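Local structure of beta-ketoacyl-[acyl-carrier-protein] synthase FabY (Pseudomonas aeruginosa, 4CW4) at residues 9-14 with 557-562; 17-22 with 364-369; 88-93 with 472-477. The protein condenses acetyl-CoA with malonyl-ACP to give acetoacetyl-ACP, the primer that starts fatty acid biosynthesis, and works as a homodimer. All blocks are in the same frame, centred on the assembly; numbering follows the deposited sequence. Where two conformers were deposited one is given.

Overall arrangement
Contacts 1 and 2 lie along the same strand, 10-19, and their centres are about 26 Å apart. Strand 366-374, its antiparallel neighbour, is half of contact 2 and also borders the strand at contact 1. Contact 3 has its centre about 11 Å from that of contact 2 and touches it directly: A20 O lies 2.9 Å from L90 N, and A364 N 3.0 Å from H477 O, both probable hydrogen bonds. Contacts 1 and 3 stay apart, with nearest atoms about 17 Å away. Along the chain contact 1 encloses the other two, whose segments alternate. The chain entering strand 10-19 thus reaches the second subunit, while the strand's far end approaches the predicted active-site residue H477.

Contact 1: 9-14 with 557-562; sequences LPVIVG and KMLRKR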
loop_
_atom_site.group_PDB
_atom_site.type_symbol
_atom_site.label_atom_id
_atom_site.label_comp_id
_atom_site.label_asym_id
_atom_site.label_seq_id
_atom_site.Cartn_x
_atom_site.Cartn_y
_atom_site.Cartn_z
ATOM N N LEU A 9 4.008 26.693 4.282
ATOM C CA LEU A 9 4.151 26.364 2.854
ATOM C C LEU A 9 5.168 25.246 2.665
ATOM O O LEU A 9 6.282 25.371 3.132
ATOM C CB LEU A 9 4.644 27.586 2.067
ATOM C CG LEU A 9 4.865 27.399 0.559
ATOM C CD1 LEU A 9 3.548 27.185 -0.168
ATOM C CD2 LEU A 9 5.614 28.580 -0.060
ATOM N N PRO A 10 4.786 24.149 1.990
ATOM C CA PRO A 10 5.780 23.103 1.728
ATOM C C PRO A 10 6.766 23.496 0.625
ATOM O O PRO A 10 6.369 23.717 -0.535
ATOM C CB PRO A 10 4.915 21.915 1.261
ATOM C CG PRO A 10 3.535 22.210 1.782
ATOM C CD PRO A 10 3.433 23.691 1.630
ATOM N N VAL A 11 8.043 23.580 0.974
ATOM C CA VAL A 11 9.059 23.904 -0.020
ATOM C C VAL A 11 9.961 22.695 -0.240
ATOM O O VAL A 11 10.236 21.934 0.689
ATOM C CB VAL A 11 9.868 25.164 0.339
ATOM C CG1 VAL A 11 8.958 26.370 0.384
ATOM C CG2 VAL A 11 10.609 25.033 1.634
ATOM N N ILE A 12 10.390 22.522 -1.493
ATOM C CA ILE A 12 11.261 21.431 -1.885
ATOM C C ILE A 12 12.705 21.862 -1.662
ATOM O O ILE A 12 13.190 22.757 -2.354
ATOM C CB ILE A 12 11.058 21.034 -3.363
ATOM C CG1 ILE A 12 9.598 20.667 -3.650
ATOM C CG2 ILE A 12 12.020 19.888 -3.728
ATOM C CD1 ILE A 12 9.281 20.581 -5.122
ATOM N N VAL A 13 13.368 21.257 -0.678
ATOM C CA VAL A 13 14.724 21.653 -0.303
ATOM C C VAL A 13 15.789 20.669 -0.791
ATOM O O VAL A 13 16.990 20.934 -0.670
ATOM C CB VAL A 13 14.869 21.870 1.226
ATOM C CG1 VAL A 13 13.830 22.885 1.718
ATOM C CG2 VAL A 13 14.758 20.553 1.995
ATOM N N GLY A 14 15.357 19.552 -1.374
ATOM C CA GLY A 14 16.279 18.573 -1.918
ATOM C C GLY A 14 15.511 17.587 -2.767
ATOM O O GLY A 14 14.298 17.482 -2.640
ATOM N N LYS A 557 9.320 34.744 -3.705
ATOM C CA LYS A 557 8.464 35.922 -3.522
ATOM C C LYS A 557 7.553 35.714 -2.303
ATOM O O LYS A 557 7.378 36.602 -1.484
ATOM C CB LYS A 557 7.575 36.150 -4.739
ATOM C CG LYS A 557 8.230 36.828 -5.915
ATOM C CD LYS A 557 7.229 37.061 -7.061
ATOM C CE LYS A 557 5.995 37.837 -6.594
ATOM N NZ LYS A 557 5.104 38.254 -7.719
ATOM N N MET A 558 6.978 34.525 -2.188
ATOM C CA MET A 558 6.093 34.217 -1.086
ATOM C C MET A 558 6.809 34.259 0.265
ATOM O O MET A 558 6.283 34.835 1.212
ATOM C CB MET A 558 5.416 32.859 -1.334
ATOM C CG MET A 558 4.440 32.909 -2.507
ATOM S SD MET A 558 3.797 31.302 -3.036
ATOM C CE MET A 558 2.577 30.980 -1.747
ATOM N N LEU A 559 8.002 33.684 0.363
ATOM C CA LEU A 559 8.747 33.703 1.632
ATOM C C LEU A 559 9.172 35.120 2.003
ATOM O O LEU A 559 9.131 35.506 3.190
ATOM C CB LEU A 559 9.968 32.769 1.576
ATOM C CG LEU A 559 9.716 31.361 2.153
ATOM C CD1 LEU A 559 8.804 30.561 1.231
ATOM C CD2 LEU A 559 11.021 30.640 2.414
ATOM N N ARG A 560 9.573 35.898 0.999
ATOM C CA ARG A 560 9.931 37.298 1.216
ATOM C C ARG A 560 8.743 38.086 1.762
ATOM O O ARG A 560 8.888 38.888 2.687
ATOM C CB ARG A 560 10.432 37.945 -0.083
ATOM C CG ARG A 560 11.870 37.587 -0.476
ATOM C CD ARG A 560 12.219 38.133 -1.865
ATOM N NE ARG A 560 13.601 37.876 -2.272
ATOM C CZ ARG A 560 14.647 38.614 -1.901
ATOM N NH1 ARG A 560 14.488 39.652 -1.086
ATOM N NH2 ARG A 560 15.862 38.303 -2.335
ATOM N N LYS A 561 7.565 37.858 1.192
ATOM C CA LYS A 561 6.370 38.584 1.615
ATOM C C LYS A 561 5.993 38.230 3.048
ATOM O O LYS A 561 5.688 39.111 3.848
ATOM C CB LYS A 561 5.211 38.293 0.658
ATOM C CG LYS A 561 3.890 38.968 1.015
ATOM C CD LYS A 561 3.992 40.469 0.976
ATOM C CE LYS A 561 2.607 41.097 1.023
ATOM N NZ LYS A 561 2.672 42.524 1.420
ATOM N N ARG A 562 6.014 36.943 3.374
ATOM C CA ARG A 562 5.630 36.505 4.712
ATOM C C ARG A 562 6.652 36.907 5.768
ATOM O O ARG A 562 6.272 37.399 6.819
ATOM C CB ARG A 562 5.417 34.993 4.754
ATOM C CG ARG A 562 5.224 34.442 6.158
ATOM C CD ARG A 562 4.886 32.941 6.126
ATOM N NE ARG A 562 3.483 32.719 5.793
ATOM C CZ ARG A 562 2.937 31.530 5.594
ATOM N NH1 ARG A 562 3.688 30.438 5.634
ATOM N NH2 ARG A 562 1.639 31.437 5.336
#
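The backbones of L9 and L559 come no closer than 8.7 Å between CA atoms, so the segment leading into strand 10-19, together with V11, meets helix 552-563 mainly through side chains. This is strand-to-helix packing at the periphery of the thiolase-like ketosynthase fold, about 25 Å from the centre of the chain, burying 190 Å². L9 contributes the largest share: with CG anti to the backbone N (chi1 179°), the side chain extends toward the helix, and its CD2 reaches CD1 of L559 at 4.0 Å. The same CD2 lies 4.2 Å from CE of M558, so one methyl group meets two successive helix residues. V11 adds CG1 at 4.3 Å from CD1 of L559, which makes that leucine methyl a shared point for L9 and V11. D375 joins the segments, accepting a hydrogen bond from L9 N and forming a salt bridge with NH1 of R562. NE of R562 pairs with D636 of the second subunit, and F634 of that subunit packs on L9, placing the contact at the dimer interface. The R562 chain bends at chi3 (-79°), and its NH1 ends 4.0 Å from L9 N, which lies at the guanidinium edge.

Contact 2: 17-22 with 364-369; sequences GYNAAG and AESSQY
Y18 and S367 exchange two backbone hydrogen bonds, Y18 N to S367 O at 2.8 Å and S367 N to Y18 O at 3.0 Å, making a hydrogen-bonded antiparallel pair. Both are fairly straight, with N-H...O angles of 162° and 161°. The adjoining G17–Q368 pair is non-hydrogen-bonded, and here the strands close in: G17, with no side chain and at phi 144°, lies directly against the other strand, its CA making a CA-H...O contact with S367 O at 3.2 Å. On the side of Q368 the chain turns back at chi2, which in the conformer given, one of two deposited, brings the amide over G17. The polar side chains are held by outer partners: OE1 of Q368 bonds to OG of S24, while D485 OD1 is hydrogen-bonded to both ND2 of N19 and OG of S366, linking the two strands through one carboxylate oxygen. Beyond the paired residues, a water lies between A20 N, from which it accepts a hydrogen bond, and E365 O, 2.8 Å from it, continuing the connection where the strands part. OD1 of N19 accepts from A21 N at 2.9 Å, and the backbone bond from G22 N to N19 O closes the turn. An Asx turn on a type I beta turn, N19 to G22, thus ends this antiparallel strand pair in the ketosynthase core, with the side chain of S366 about 9 Å from that of H477, a predicted active-site residue.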
loop_
_atom_site.group_PDB
_atom_site.type_symbol
_atom_site.label_atom_id
_atom_site.label_comp_id
_atom_site.label_asym_id
_atom_site.label_seq_id
_atom_site.Cartn_x
_atom_site.Cartn_y
_atom_site.Cartn_z
ATOM N N GLY A 17 17.544 10.583 -6.718
ATOM C CA GLY A 17 17.050 9.282 -7.125
ATOM C C GLY A 17 17.664 8.840 -8.431
ATOM O O GLY A 17 18.596 9.468 -8.929
ATOM N N TYR A 18 17.113 7.766 -8.992
ATOM C CA TYR A 18 17.652 7.097 -10.173
ATOM C C TYR A 18 16.537 6.526 -11.024
ATOM O O TYR A 18 15.627 5.846 -10.522
ATOM C CB TYR A 18 18.616 5.975 -9.773
ATOM C CG TYR A 18 19.822 6.523 -9.043
ATOM C CD1 TYR A 18 20.926 7.001 -9.742
ATOM C CD2 TYR A 18 19.842 6.599 -7.654
ATOM C CE1 TYR A 18 22.018 7.534 -9.089
ATOM C CE2 TYR A 18 20.916 7.162 -6.997
ATOM C CZ TYR A 18 22.005 7.613 -7.719
ATOM O OH TYR A 18 23.099 8.161 -7.084
ATOM N N ASN A 19 16.628 6.811 -12.315
ATOM C CA ASN A 19 15.790 6.169 -13.318
ATOM C C ASN A 19 16.592 5.991 -14.596
ATOM O O ASN A 19 17.826 6.126 -14.565
ATOM C CB ASN A 19 14.480 6.932 -13.517
ATOM C CG ASN A 19 14.671 8.334 -14.043
ATOM O OD1 ASN A 19 15.682 8.659 -14.658
ATOM N ND2 ASN A 19 13.650 9.158 -13.860
ATOM N N ALA A 20 15.923 5.680 -15.698
ATOM C CA ALA A 20 16.618 5.387 -16.947
ATOM C C ALA A 20 17.426 6.566 -17.467
ATOM O O ALA A 20 18.287 6.380 -18.322
ATOM C CB ALA A 20 15.620 4.916 -18.003
ATOM N N ALA A 21 17.160 7.777 -16.972
ATOM C CA ALA A 21 17.900 8.962 -17.427
ATOM C C ALA A 21 19.158 9.226 -16.589
ATOM O O ALA A 21 19.966 10.070 -16.941
ATOM C CB ALA A 21 16.993 10.198 -17.420
ATOM N N GLY A 22 19.316 8.495 -15.495
ATOM C CA GLY A 22 20.457 8.635 -14.599
ATOM C C GLY A 22 20.111 9.132 -13.203
ATOM O O GLY A 22 19.021 8.889 -12.680
ATOM N N ALA A 364 8.946 0.434 -16.486
ATOM C CA ALA A 364 10.218 1.010 -16.094
ATOM C C ALA A 364 10.457 0.876 -14.595
ATOM O O ALA A 364 9.523 0.706 -13.810
ATOM C CB ALA A 364 10.274 2.464 -16.479
ATOM N N GLU A 365 11.721 1.000 -14.218
ATOM C CA GLU A 365 12.112 1.060 -12.810
ATOM C C GLU A 365 12.612 2.456 -12.453
ATOM O O GLU A 365 13.307 3.111 -13.227
ATOM C CB GLU A 365 13.218 0.042 -12.527
ATOM C CG GLU A 365 14.505 0.250 -13.312
ATOM C CD GLU A 365 15.546 -0.846 -13.119
ATOM O OE1 GLU A 365 15.282 -1.859 -12.419
ATOM O OE2 GLU A 365 16.637 -0.701 -13.693
ATOM N N SER A 366 12.272 2.901 -11.250
ATOM C CA SER A 366 12.694 4.212 -10.768
ATOM C C SER A 366 12.528 4.290 -9.282
ATOM O O SER A 366 11.568 3.746 -8.729
ATOM C CB SER A 366 11.838 5.310 -11.378
ATOM O OG SER A 366 12.310 6.599 -10.984
ATOM N N SER A 367 13.456 4.973 -8.626
ATOM C CA SER A 367 13.245 5.387 -7.243
ATOM C C SER A 367 13.618 6.845 -7.157
ATOM O O SER A 367 14.690 7.246 -7.597
ATOM C CB SER A 367 14.059 4.575 -6.235
ATOM O OG SER A 367 13.748 5.001 -4.914
ATOM N N GLN A 368 12.729 7.635 -6.564
ATOM C CA GLN A 368 12.846 9.091 -6.521
ATOM C C GLN A 368 12.342 9.579 -5.179
ATOM O O GLN A 368 11.343 9.068 -4.692
ATOM C CB GLN A 368 11.967 9.720 -7.602
ATOM C CG GLN A 368 12.263 9.324 -9.031
ATOM C CD GLN A 368 13.412 10.086 -9.626
ATOM O OE1 GLN A 368 14.397 10.380 -8.949
ATOM N NE2 GLN A 368 13.303 10.405 -10.906
ATOM N N TYR A 369 13.003 10.596 -4.636
ATOM C CA TYR A 369 12.579 11.257 -3.403
ATOM C C TYR A 369 12.690 12.771 -3.515
ATOM O O TYR A 369 13.619 13.292 -4.128
ATOM C CB TYR A 369 13.397 10.758 -2.190
ATOM C CG TYR A 369 13.043 9.350 -1.892
ATOM C CD1 TYR A 369 11.873 9.056 -1.216
ATOM C CD2 TYR A 369 13.826 8.301 -2.362
ATOM C CE1 TYR A 369 11.495 7.756 -1.000
ATOM C CE2 TYR A 369 13.457 7.007 -2.155
ATOM C CZ TYR A 369 12.296 6.734 -1.480
ATOM O OH TYR A 369 11.883 5.432 -1.266
HETATM O O HOH W 1 13.323 4.482 -15.675
#

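Contact 3: 88-93 with 472-477; sequences STLVRR and KAYVGH
A short helix, 472-475, leads into the loop bearing H477, a predicted active-site histidine of the ketosynthase, and V91 and L90 pack against its C-terminal end. The direct polar link is V91 N to Y474 O, a hydrogen bond of 3.1 Å with an N-H...O angle of 151°. Its donor is tilted 24° from the carbonyl plane. Around the same oxygen gather apolar atoms from both residues: CB of L90 lies 3.3 Å from Y474 O, and CG2 of V91 also lies close to it. L90 and Y474 run side by side in the same direction, and CD1 of the leucine meets CD1 of the tyrosine at 4.0 Å, at the ring edge and near its plane. On the other branch, CD2 of L90 reaches CG1 of V475 at 4.3 Å. V91 has CG1 anti to its backbone N (chi1 171°), which leaves CG2 to press on the helix end, 3.4 Å from G476 N. That nitrogen is already used within the helix, donating to K472 O at 3.0 Å, and G476 then leaves helical geometry with positive phi. R92 steadies the approaching chain: its NH1 donates to L90 O at 2.8 Å, on a lone pair in the carbonyl plane. K472 runs extended away from L90 and V91 to its final turn, with NZ bonded to O of H439 and CE over one face of the H477 ring. Helix 28-33 borders L90 and Y474, helix 482-496 receives K472, V475 and H477, and strand 91-93 pairs antiparallel with strand 169-171.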
loop_
_atom_site.group_PDB
_atom_site.type_symbol
_atom_site.label_atom_id
_atom_site.label_comp_id
_atom_site.label_asym_id
_atom_site.label_seq_id
_atom_site.Cartn_x
_atom_site.Cartn_y
_atom_site.Cartn_z
ATOM N N SER A 88 22.635 3.285 -24.043
ATOM C CA SER A 88 22.543 2.503 -22.807
ATOM C C SER A 88 21.821 3.249 -21.668
ATOM O O SER A 88 21.962 2.909 -20.487
ATOM C CB SER A 88 23.928 2.090 -22.344
ATOM O OG SER A 88 24.497 1.158 -23.242
ATOM N N THR A 89 21.040 4.246 -22.057
ATOM C CA THR A 89 20.160 4.965 -21.164
ATOM C C THR A 89 18.777 5.053 -21.814
ATOM O O THR A 89 18.617 4.740 -22.992
ATOM C CB THR A 89 20.685 6.387 -20.875
ATOM O OG1 THR A 89 21.027 7.035 -22.103
ATOM C CG2 THR A 89 21.890 6.338 -19.946
ATOM N N LEU A 90 17.792 5.483 -21.025
ATOM C CA LEU A 90 16.415 5.698 -21.465
ATOM C C LEU A 90 15.717 4.385 -21.814
ATOM O O LEU A 90 16.261 3.292 -21.578
ATOM C CB LEU A 90 16.340 6.722 -22.602
ATOM C CG LEU A 90 16.956 8.098 -22.304
ATOM C CD1 LEU A 90 16.611 9.053 -23.416
ATOM C CD2 LEU A 90 16.510 8.665 -20.950
ATOM N N VAL A 91 14.496 4.482 -22.317
ATOM C CA VAL A 91 13.761 3.303 -22.788
ATOM C C VAL A 91 14.559 2.607 -23.896
ATOM O O VAL A 91 15.070 3.249 -24.814
ATOM C CB VAL A 91 12.366 3.695 -23.330
ATOM C CG1 VAL A 91 11.688 2.519 -24.024
ATOM C CG2 VAL A 91 11.518 4.238 -22.211
ATOM N N ARG A 92 14.679 1.282 -23.804
ATOM C CA ARG A 92 15.431 0.494 -24.791
ATOM C C ARG A 92 15.110 -0.984 -24.624
ATOM O O ARG A 92 14.387 -1.351 -23.694
ATOM C CB ARG A 92 16.939 0.740 -24.630
ATOM C CG ARG A 92 17.494 0.449 -23.237
ATOM C CD ARG A 92 18.835 1.165 -23.031
ATOM N NE ARG A 92 19.542 0.679 -21.844
ATOM C CZ ARG A 92 19.318 1.079 -20.598
ATOM N NH1 ARG A 92 18.430 2.035 -20.330
ATOM N NH2 ARG A 92 20.006 0.531 -19.610
ATOM N N ARG A 93 15.676 -1.828 -25.478
ATOM C CA ARG A 93 15.447 -3.268 -25.382
ATOM C C ARG A 93 15.930 -3.756 -24.020
ATOM O O ARG A 93 16.933 -3.275 -23.489
ATOM C CB ARG A 93 16.170 -4.023 -26.516
ATOM C CG ARG A 93 15.663 -5.453 -26.755
ATOM C CD ARG A 93 16.272 -6.069 -28.018
ATOM N NE ARG A 93 15.479 -7.213 -28.523
ATOM C CZ ARG A 93 15.554 -8.452 -28.040
ATOM N NH1 ARG A 93 16.395 -8.749 -27.041
ATOM N NH2 ARG A 93 14.796 -9.411 -28.559
ATOM N N LYS A 472 7.356 10.102 -19.737
ATOM C CA LYS A 472 7.385 8.659 -20.030
ATOM C C LYS A 472 7.947 8.363 -21.417
ATOM O O LYS A 472 8.351 7.234 -21.701
ATOM C CB LYS A 472 5.999 8.025 -19.876
ATOM C CG LYS A 472 5.467 8.033 -18.434
ATOM C CD LYS A 472 4.058 7.457 -18.341
ATOM C CE LYS A 472 3.492 7.514 -16.920
ATOM N NZ LYS A 472 3.408 8.906 -16.402
ATOM N N ALA A 473 7.995 9.365 -22.289
ATOM C CA ALA A 473 8.649 9.175 -23.582
ATOM C C ALA A 473 10.118 8.795 -23.393
ATOM O O ALA A 473 10.689 8.014 -24.176
ATOM C CB ALA A 473 8.551 10.450 -24.405
ATOM N N TYR A 474 10.728 9.400 -22.379
ATOM C CA TYR A 474 12.142 9.179 -22.064
ATOM C C TYR A 474 12.401 7.969 -21.175
ATOM O O TYR A 474 13.324 7.195 -21.445
ATOM C CB TYR A 474 12.736 10.414 -21.380
ATOM C CG TYR A 474 12.723 11.660 -22.225
ATOM C CD1 TYR A 474 13.701 11.861 -23.194
ATOM C CD2 TYR A 474 11.738 12.635 -22.079
ATOM C CE1 TYR A 474 13.726 12.999 -23.974
ATOM C CE2 TYR A 474 11.748 13.779 -22.875
ATOM C CZ TYR A 474 12.751 13.954 -23.819
ATOM O OH TYR A 474 12.789 15.074 -24.612
ATOM N N VAL A 475 11.647 7.848 -20.077
ATOM C CA VAL A 475 11.993 6.882 -19.036
ATOM C C VAL A 475 10.937 5.816 -18.801
ATOM O O VAL A 475 11.064 5.023 -17.890
ATOM C CB VAL A 475 12.299 7.604 -17.692
ATOM C CG1 VAL A 475 13.463 8.573 -17.873
ATOM C CG2 VAL A 475 11.047 8.332 -17.143
ATOM N N GLY A 476 9.922 5.775 -19.649
ATOM C CA GLY A 476 8.861 4.807 -19.479
ATOM C C GLY A 476 8.051 5.084 -18.233
ATOM O O GLY A 476 8.119 6.176 -17.657
ATOM N N HIS A 477 7.260 4.090 -17.849
ATOM C CA HIS A 477 6.272 4.187 -16.793
ATOM C C HIS A 477 6.728 3.385 -15.583
ATOM O O HIS A 477 6.669 2.159 -15.584
ATOM C CB HIS A 477 4.965 3.625 -17.336
ATOM C CG HIS A 477 3.783 3.914 -16.480
ATOM N ND1 HIS A 477 3.903 4.258 -15.158
ATOM C CD2 HIS A 477 2.457 3.929 -16.759
ATOM C CE1 HIS A 477 2.699 4.488 -14.655
ATOM N NE2 HIS A 477 1.804 4.294 -15.605
#